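Local coordinates for 6-aminohexanoate-dimer hydrolase (Bacillus anthracis, PDB 4GB7), which probably hydrolyses the amide bond of 6-aminohexanoate dimers or related substrates, as a putative serine hydrolase of the beta-lactamase superfamily, at residues N157-I169 against T175-D187. Numbering follows the deposited sequence.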
ATOM      1  N   ASN A 157     -12.962  11.189  18.185  1.00 24.07           N
ATOM      2  CA  ASN A 157     -13.492  10.480  19.372  1.00 22.60           C
ATOM      3  C   ASN A 157     -14.592   9.451  19.096  1.00 22.95           C
ATOM      4  O   ASN A 157     -15.506   9.246  19.903  1.00 27.05           O
ATOM      5  CB  ASN A 157     -13.858  11.496  20.444  1.00 26.74           C
ATOM      6  CG  ASN A 157     -12.609  12.144  21.027  1.00 33.50           C
ATOM      7  OD1 ASN A 157     -11.694  11.450  21.484  1.00 38.27           O
ATOM      8  ND2 ASN A 157     -12.529  13.445  20.947  1.00 42.10           N
ATOM      9  N   ARG A 158     -14.513   8.827  17.936  1.00 21.72           N
ATOM     10  CA  ARG A 158     -15.477   7.805  17.520  1.00 19.71           C
ATOM     11  C   ARG A 158     -15.026   6.391  17.873  1.00 21.94           C
ATOM     12  O   ARG A 158     -15.856   5.440  17.965  1.00 23.29           O
ATOM     13  CB  ARG A 158     -15.754   7.921  16.019  1.00 23.11           C
ATOM     14  CG  ARG A 158     -16.444   9.251  15.721  1.00 27.52           C
ATOM     15  CD  ARG A 158     -16.986   9.331  14.334  1.00 33.42           C
ATOM     16  NE  ARG A 158     -18.132   8.436  14.192  1.00 34.95           N
ATOM     17  CZ  ARG A 158     -18.791   8.242  13.054  1.00 36.20           C
ATOM     18  NH1 ARG A 158     -18.393   8.851  11.936  1.00 34.24           N
ATOM     19  NH2 ARG A 158     -19.807   7.391  13.033  1.00 42.70           N
ATOM     20  N   ILE A 159     -13.714   6.256  18.016  1.00 19.97           N
ATOM     21  CA  ILE A 159     -13.046   5.027  18.449  1.00 16.97           C
ATOM     22  C   ILE A 159     -11.862   5.426  19.356  1.00 19.34           C
ATOM     23  O   ILE A 159     -11.378   6.576  19.347  1.00 21.07           O
ATOM     24  CB  ILE A 159     -12.532   4.185  17.258  1.00 19.11           C
ATOM     25  CG1 ILE A 159     -11.485   4.912  16.447  1.00 23.10           C
ATOM     26  CG2 ILE A 159     -13.686   3.675  16.371  1.00 21.57           C
ATOM     27  CD1 ILE A 159     -10.985   4.175  15.221  1.00 22.46           C
ATOM     28  N   ASP A 160     -11.400   4.458  20.134  1.00 22.07           N
ATOM     29  CA  ASP A 160     -10.289   4.599  21.042  1.00 20.11           C
ATOM     30  C   ASP A 160      -9.269   3.552  20.638  1.00 23.05           C
ATOM     31  O   ASP A 160      -9.567   2.349  20.672  1.00 22.24           O
ATOM     32  CB  ASP A 160     -10.798   4.330  22.444  1.00 20.06           C
ATOM     33  CG  ASP A 160      -9.750   4.538  23.530  1.00 23.60           C
ATOM     34  OD1 ASP A 160      -8.552   4.421  23.306  1.00 27.17           O
ATOM     35  OD2 ASP A 160     -10.176   4.743  24.690  1.00 27.60           O
ATOM     36  N   LEU A 161      -8.085   4.016  20.264  1.00 20.53           N
ATOM     37  CA  LEU A 161      -7.039   3.146  19.773  1.00 20.66           C
ATOM     38  C   LEU A 161      -6.512   2.150  20.825  1.00 20.30           C
ATOM     39  O   LEU A 161      -5.902   1.157  20.498  1.00 22.32           O
ATOM     40  CB  LEU A 161      -5.917   3.972  19.178  1.00 21.29           C
ATOM     41  CG  LEU A 161      -6.257   4.799  17.940  1.00 24.64           C
ATOM     42  CD1 LEU A 161      -5.038   5.564  17.437  1.00 26.27           C
ATOM     43  CD2 LEU A 161      -6.802   3.922  16.828  1.00 31.20           C
ATOM     44  N   GLU A 162      -6.814   2.397  22.093  1.00 20.08           N
ATOM     45  CA  GLU A 162      -6.372   1.514  23.162  1.00 21.69           C
ATOM     46  C   GLU A 162      -7.434   0.491  23.557  1.00 22.53           C
ATOM     47  O   GLU A 162      -7.180  -0.372  24.412  1.00 24.50           O
ATOM     48  CB  GLU A 162      -5.925   2.348  24.377  1.00 26.61           C
ATOM     49  CG  GLU A 162      -4.629   3.119  24.167  1.00 31.73           C
ATOM     50  CD  GLU A 162      -3.489   2.288  23.571  1.00 29.79           C
ATOM     51  OE1 GLU A 162      -3.297   1.129  24.002  1.00 31.12           O
ATOM     52  OE2 GLU A 162      -2.772   2.793  22.665  1.00 35.01           O
ATOM     53  N   LYS A 163      -8.618   0.580  22.938  1.00 20.27           N
ATOM     54  CA  LYS A 163      -9.629  -0.450  23.084  1.00 20.41           C
ATOM     55  C   LYS A 163      -9.370  -1.615  22.124  1.00 21.46           C
ATOM     56  O   LYS A 163      -8.622  -1.479  21.125  1.00 22.02           O
ATOM     57  CB  LYS A 163     -11.019   0.168  22.923  1.00 22.89           C
ATOM     58  CG  LYS A 163     -11.391   1.048  24.097  1.00 21.27           C
ATOM     59  CD  LYS A 163     -12.800   1.591  23.970  1.00 24.49           C
ATOM     60  CE  LYS A 163     -13.101   2.478  25.159  1.00 23.62           C
ATOM     61  NZ  LYS A 163     -14.496   3.030  25.110  1.00 22.83           N
ATOM     62  N   THR A 164      -9.952  -2.764  22.442  1.00 21.86           N
ATOM     63  CA  THR A 164      -9.818  -3.963  21.640  1.00 22.38           C
ATOM     64  C   THR A 164     -10.731  -3.893  20.431  1.00 20.90           C
ATOM     65  O   THR A 164     -11.790  -3.284  20.457  1.00 19.50           O
ATOM     66  CB  THR A 164     -10.209  -5.239  22.427  1.00 21.53           C
ATOM     67  OG1 THR A 164     -11.556  -5.126  22.913  1.00 23.08           O
ATOM     68  CG2 THR A 164      -9.227  -5.502  23.579  1.00 25.71           C
ATOM     69  N   ALA A 165     -10.312  -4.545  19.354  1.00 22.58           N
ATOM     70  CA  ALA A 165     -11.134  -4.630  18.167  1.00 21.88           C
ATOM     71  C   ALA A 165     -12.507  -5.226  18.432  1.00 21.10           C
ATOM     72  O   ALA A 165     -13.479  -4.812  17.795  1.00 21.40           O
ATOM     73  CB  ALA A 165     -10.417  -5.403  17.040  1.00 18.65           C
ATOM     74  N   ASP A 166     -12.615  -6.193  19.354  1.00 21.95           N
ATOM     75  CA  ASP A 166     -13.888  -6.830  19.622  1.00 19.01           C
ATOM     76  C   ASP A 166     -14.806  -5.961  20.472  1.00 18.87           C
ATOM     77  O   ASP A 166     -15.975  -6.308  20.684  1.00 21.68           O
ATOM     78  CB  ASP A 166     -13.731  -8.273  20.171  1.00 22.58           C
ATOM     79  CG  ASP A 166     -13.019  -8.351  21.524  1.00 22.84           C
ATOM     80  OD1 ASP A 166     -12.897  -7.331  22.234  1.00 23.47           O
ATOM     81  OD2 ASP A 166     -12.608  -9.490  21.892  1.00 23.02           O
ATOM     82  N   THR A 167     -14.313  -4.787  20.860  1.00 19.05           N
ATOM     83  CA  THR A 167     -15.183  -3.746  21.433  1.00 18.73           C
ATOM     84  C   THR A 167     -16.142  -3.237  20.328  1.00 19.06           C
ATOM     85  O   THR A 167     -17.301  -2.905  20.574  1.00 19.66           O
ATOM     86  CB  THR A 167     -14.367  -2.570  22.017  1.00 21.51           C
ATOM     87  OG1 THR A 167     -13.545  -3.035  23.126  1.00 21.46           O
ATOM     88  CG2 THR A 167     -15.319  -1.413  22.486  1.00 23.65           C
ATOM     89  N   TYR A 168     -15.631  -3.211  19.100  1.00 19.97           N
ATOM     90  CA  TYR A 168     -16.361  -2.655  17.999  1.00 19.62           C
ATOM     91  C   TYR A 168     -16.939  -3.718  17.094  1.00 20.00           C
ATOM     92  O   TYR A 168     -17.977  -3.485  16.478  1.00 21.65           O
ATOM     93  CB  TYR A 168     -15.476  -1.714  17.195  1.00 18.38           C
ATOM     94  CG  TYR A 168     -14.907  -0.622  18.040  1.00 18.67           C
ATOM     95  CD1 TYR A 168     -15.739   0.345  18.594  1.00 19.84           C
ATOM     96  CD2 TYR A 168     -13.567  -0.601  18.387  1.00 18.92           C
ATOM     97  CE1 TYR A 168     -15.219   1.344  19.389  1.00 18.86           C
ATOM     98  CE2 TYR A 168     -13.035   0.384  19.186  1.00 20.84           C
ATOM     99  CZ  TYR A 168     -13.876   1.334  19.732  1.00 20.70           C
ATOM    100  OH  TYR A 168     -13.380   2.344  20.526  1.00 21.01           O
ATOM    101  N   ILE A 169     -16.240  -4.865  16.982  1.00 20.96           N
ATOM    102  CA  ILE A 169     -16.696  -5.970  16.135  1.00 19.52           C
ATOM    103  C   ILE A 169     -17.071  -7.157  17.042  1.00 20.70           C
ATOM    104  O   ILE A 169     -16.233  -7.954  17.415  1.00 20.27           O
ATOM    105  CB  ILE A 169     -15.614  -6.403  15.123  1.00 21.07           C
ATOM    106  CG1 ILE A 169     -15.036  -5.185  14.354  1.00 23.11           C
ATOM    107  CG2 ILE A 169     -16.227  -7.487  14.233  1.00 22.45           C
ATOM    108  CD1 ILE A 169     -16.027  -4.415  13.516  1.00 23.78           C
ATOM    109  N   THR A 175     -11.465 -13.663  19.862  1.00 22.81           N
ATOM    110  CA  THR A 175     -10.600 -14.232  18.792  1.00 27.39           C
ATOM    111  C   THR A 175      -9.299 -13.464  18.730  1.00 24.67           C
ATOM    112  O   THR A 175      -9.212 -12.406  19.290  1.00 23.57           O
ATOM    113  CB  THR A 175     -11.277 -14.237  17.408  1.00 28.65           C
ATOM    114  OG1 THR A 175     -11.338 -12.902  16.882  1.00 28.02           O
ATOM    115  CG2 THR A 175     -12.678 -14.862  17.483  1.00 25.38           C
ATOM    116  N   PRO A 176      -8.275 -13.979  18.013  1.00 20.22           N
ATOM    117  CA  PRO A 176      -7.002 -13.293  18.052  1.00 21.91           C
ATOM    118  C   PRO A 176      -7.009 -11.825  17.565  1.00 21.99           C
ATOM    119  O   PRO A 176      -6.348 -10.960  18.165  1.00 23.62           O
ATOM    120  CB  PRO A 176      -6.160 -14.121  17.101  1.00 24.41           C
ATOM    121  CG  PRO A 176      -6.701 -15.506  17.289  1.00 25.69           C
ATOM    122  CD  PRO A 176      -8.169 -15.301  17.374  1.00 25.84           C
ATOM    123  N   PHE A 177      -7.647 -11.566  16.431  1.00 23.17           N
ATOM    124  CA  PHE A 177      -7.777 -10.154  15.968  1.00 23.14           C
ATOM    125  C   PHE A 177      -8.706  -9.356  16.853  1.00 20.18           C
ATOM    126  O   PHE A 177      -8.529  -8.156  16.994  1.00 24.15           O
ATOM    127  CB  PHE A 177      -8.203 -10.028  14.500  1.00 22.49           C
ATOM    128  CG  PHE A 177      -7.124 -10.410  13.526  1.00 21.99           C
ATOM    129  CD1 PHE A 177      -5.963  -9.667  13.444  1.00 24.61           C
ATOM    130  CD2 PHE A 177      -7.277 -11.510  12.706  1.00 22.40           C
ATOM    131  CE1 PHE A 177      -4.968 -10.003  12.547  1.00 24.48           C
ATOM    132  CE2 PHE A 177      -6.286 -11.857  11.816  1.00 21.43           C
ATOM    133  CZ  PHE A 177      -5.135 -11.115  11.765  1.00 21.61           C
ATOM    134  N   GLY A 178      -9.678 -10.016  17.463  1.00 19.39           N
ATOM    135  CA  GLY A 178     -10.567  -9.360  18.408  1.00 19.43           C
ATOM    136  C   GLY A 178      -9.940  -8.832  19.683  1.00 21.16           C
ATOM    137  O   GLY A 178     -10.313  -7.733  20.202  1.00 22.25           O
ATOM    138  N   LYS A 179      -8.999  -9.606  20.192  1.00 23.57           N
ATOM    139  CA  LYS A 179      -8.325  -9.339  21.448  1.00 22.47           C
ATOM    140  C   LYS A 179      -7.268  -8.282  21.317  1.00 22.63           C
ATOM    141  O   LYS A 179      -6.841  -7.701  22.314  1.00 24.56           O
ATOM    142  CB  LYS A 179      -7.770 -10.668  22.020  1.00 23.59           C
ATOM    143  CG  LYS A 179      -8.889 -11.588  22.474  1.00 29.60           C
ATOM    144  CD  LYS A 179      -8.470 -13.039  22.730  1.00 36.74           C
ATOM    145  CE  LYS A 179      -7.832 -13.285  24.069  1.00 44.32           C
ATOM    146  NZ  LYS A 179      -7.321 -14.694  24.075  1.00 39.82           N
ATOM    147  N   ALA A 180      -6.801  -8.030  20.097  1.00 22.95           N
ATOM    148  CA  ALA A 180      -5.805  -6.995  19.886  1.00 19.67           C
ATOM    149  C   ALA A 180      -6.419  -5.620  20.029  1.00 18.07           C
ATOM    150  O   ALA A 180      -7.562  -5.391  19.611  1.00 21.50           O
ATOM    151  CB  ALA A 180      -5.225  -7.121  18.488  1.00 18.88           C
ATOM    152  N   THR A 181      -5.640  -4.687  20.548  1.00 18.62           N
ATOM    153  CA  THR A 181      -6.069  -3.288  20.544  1.00 19.77           C
ATOM    154  C   THR A 181      -5.933  -2.736  19.144  1.00 19.32           C
ATOM    155  O   THR A 181      -5.175  -3.273  18.321  1.00 20.13           O
ATOM    156  CB  THR A 181      -5.267  -2.359  21.493  1.00 17.34           C
ATOM    157  OG1 THR A 181      -3.898  -2.268  21.058  1.00 22.02           O
ATOM    158  CG2 THR A 181      -5.346  -2.793  22.977  1.00 21.76           C
ATOM    159  N   LEU A 182      -6.644  -1.646  18.884  1.00 19.82           N
ATOM    160  CA  LEU A 182      -6.544  -1.005  17.589  1.00 19.98           C
ATOM    161  C   LEU A 182      -5.104  -0.574  17.304  1.00 18.47           C
ATOM    162  O   LEU A 182      -4.630  -0.738  16.168  1.00 20.82           O
ATOM    163  CB  LEU A 182      -7.482   0.176  17.469  1.00 20.68           C
ATOM    164  CG  LEU A 182      -8.903  -0.188  17.088  1.00 22.41           C
ATOM    165  CD1 LEU A 182      -9.579  -1.147  18.060  1.00 25.05           C
ATOM    166  CD2 LEU A 182      -9.720   1.080  16.898  1.00 23.69           C
ATOM    167  N   GLN A 183      -4.431  -0.019  18.309  1.00 18.58           N
ATOM    168  CA  GLN A 183      -3.046   0.389  18.187  1.00 19.50           C
ATOM    169  C   GLN A 183      -2.132  -0.784  17.815  1.00 19.11           C
ATOM    170  O   GLN A 183      -1.266  -0.634  16.944  1.00 19.82           O
ATOM    171  CB  GLN A 183      -2.557   1.159  19.429  1.00 21.66           C
ATOM    172  CG  GLN A 183      -1.214   1.856  19.183  1.00 21.37           C
ATOM    173  CD  GLN A 183      -1.284   2.894  18.066  1.00 19.23           C
ATOM    174  OE1 GLN A 183      -2.079   3.814  18.111  1.00 22.38           O
ATOM    175  NE2 GLN A 183      -0.423   2.755  17.066  1.00 20.64           N
ATOM    176  N   GLN A 184      -2.321  -1.931  18.462  1.00 22.20           N
ATOM    177  CA  GLN A 184      -1.586  -3.169  18.093  1.00 21.50           C
ATOM    178  C   GLN A 184      -1.775  -3.564  16.647  1.00 19.03           C
ATOM    179  O   GLN A 184      -0.805  -3.965  15.954  1.00 19.92           O
ATOM    180  CB  GLN A 184      -1.916  -4.308  19.071  1.00 20.52           C
ATOM    181  CG  GLN A 184      -1.278  -4.022  20.425  1.00 19.24           C
ATOM    182  CD  GLN A 184      -1.867  -4.880  21.576  1.00 22.05           C
ATOM    183  OE1 GLN A 184      -2.927  -5.571  21.416  1.00 20.89           O
ATOM    184  NE2 GLN A 184      -1.221  -4.823  22.731  1.00 26.09           N
ATOM    185  N   LEU A 185      -3.010  -3.446  16.174  1.00 18.68           N
ATOM    186  CA  LEU A 185      -3.327  -3.715  14.761  1.00 20.00           C
ATOM    187  C   LEU A 185      -2.614  -2.711  13.847  1.00 18.49           C
ATOM    188  O   LEU A 185      -1.935  -3.103  12.825  1.00 18.07           O
ATOM    189  CB  LEU A 185      -4.841  -3.709  14.533  1.00 20.46           C
ATOM    190  CG  LEU A 185      -5.649  -4.802  15.210  1.00 18.65           C
ATOM    191  CD1 LEU A 185      -7.133  -4.448  15.300  1.00 20.71           C
ATOM    192  CD2 LEU A 185      -5.521  -6.162  14.545  1.00 18.69           C
HETATM  193  N   MSE A 186      -2.770  -1.437  14.171  1.00 18.23           N
HETATM  194  CA  MSE A 186      -2.078  -0.335  13.456  1.00 19.39           C
HETATM  195  C   MSE A 186      -0.559  -0.556  13.328  1.00 17.63           C
HETATM  196  O   MSE A 186       0.056  -0.249  12.277  1.00 19.35           O
HETATM  197  CB  MSE A 186      -2.355   1.007  14.145  1.00 20.77           C
HETATM  198  CG  MSE A 186      -3.761   1.558  13.971  1.00 20.47           C
HETATM  199 SE   MSE A 186      -3.970   2.246  12.178  0.70 21.23          SE
HETATM  200  CE  MSE A 186      -3.421   4.026  12.600  1.00 19.98           C
ATOM    201  N   ASP A 187       0.045  -1.119  14.380  1.00 18.38           N
ATOM    202  CA  ASP A 187       1.487  -1.342  14.412  1.00 19.66           C
ATOM    203  C   ASP A 187       1.928  -2.744  13.972  1.00 17.83           C
ATOM    204  O   ASP A 187       3.117  -3.086  14.126  1.00 21.21           O
ATOM    205  CB  ASP A 187       2.040  -1.020  15.818  1.00 22.18           C
ATOM    206  CG  ASP A 187       2.005   0.481  16.133  1.00 23.19           C
ATOM    207  OD1 ASP A 187       2.062   1.272  15.176  1.00 20.73           O
ATOM    208  OD2 ASP A 187       1.856   0.845  17.315  1.00 23.04           O
TER
HETATM  209  O   HOH W   1      -2.322  -0.853  22.677  1.00 25.13           O
HETATM  210  O   HOH W   2      -2.937   4.676  20.492  1.00 32.94           O
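L182 drives its forked end into the loop of 157-169: CD2 lies 3.7 Å from I159 CD1, while CD1 meets the Y168 ring in plane at its edge, 3.9 Å from CE2. The L161 side chain crosses that of L182 at about a right angle, CD2 against CB at 3.9 Å, and A165 CB rests on L185 CD1.

Backbone hydrogen bonds join the same parts. L182 N and Q183 N, in the first turn of helix 182-186, donate to K163 O and L161 O, the latter on a lone pair in the carbonyl plane. A165 N reaches A180 O at 2.9 Å, D166 N donates to G178 O (2.9 Å), and T164 and T181 form a single beta bridge. D166 CG, set between its backbone N and carbonyl carbon (chi1 63°), puts the carboxylate beside G178 O without bonding it; OD1 accepts from the T164 hydroxyl, OD2 from N174 N. Two waters link the E162 carboxylate to T181 OG1 and Q183 OE1, whereas Q183 NE2 turns to D187 and N357.

Behind this shell, T181 and Q184 close a capping box, Y168 OH accepts from D160 N, and D160 OD1 holds E162 N in an Asx turn.

I159 and L161 pack on helix 143-155, I159 also touches helix 251-265, and D187 OD1 is hydrogen-bonded to H356 ND1 of strand 354-356.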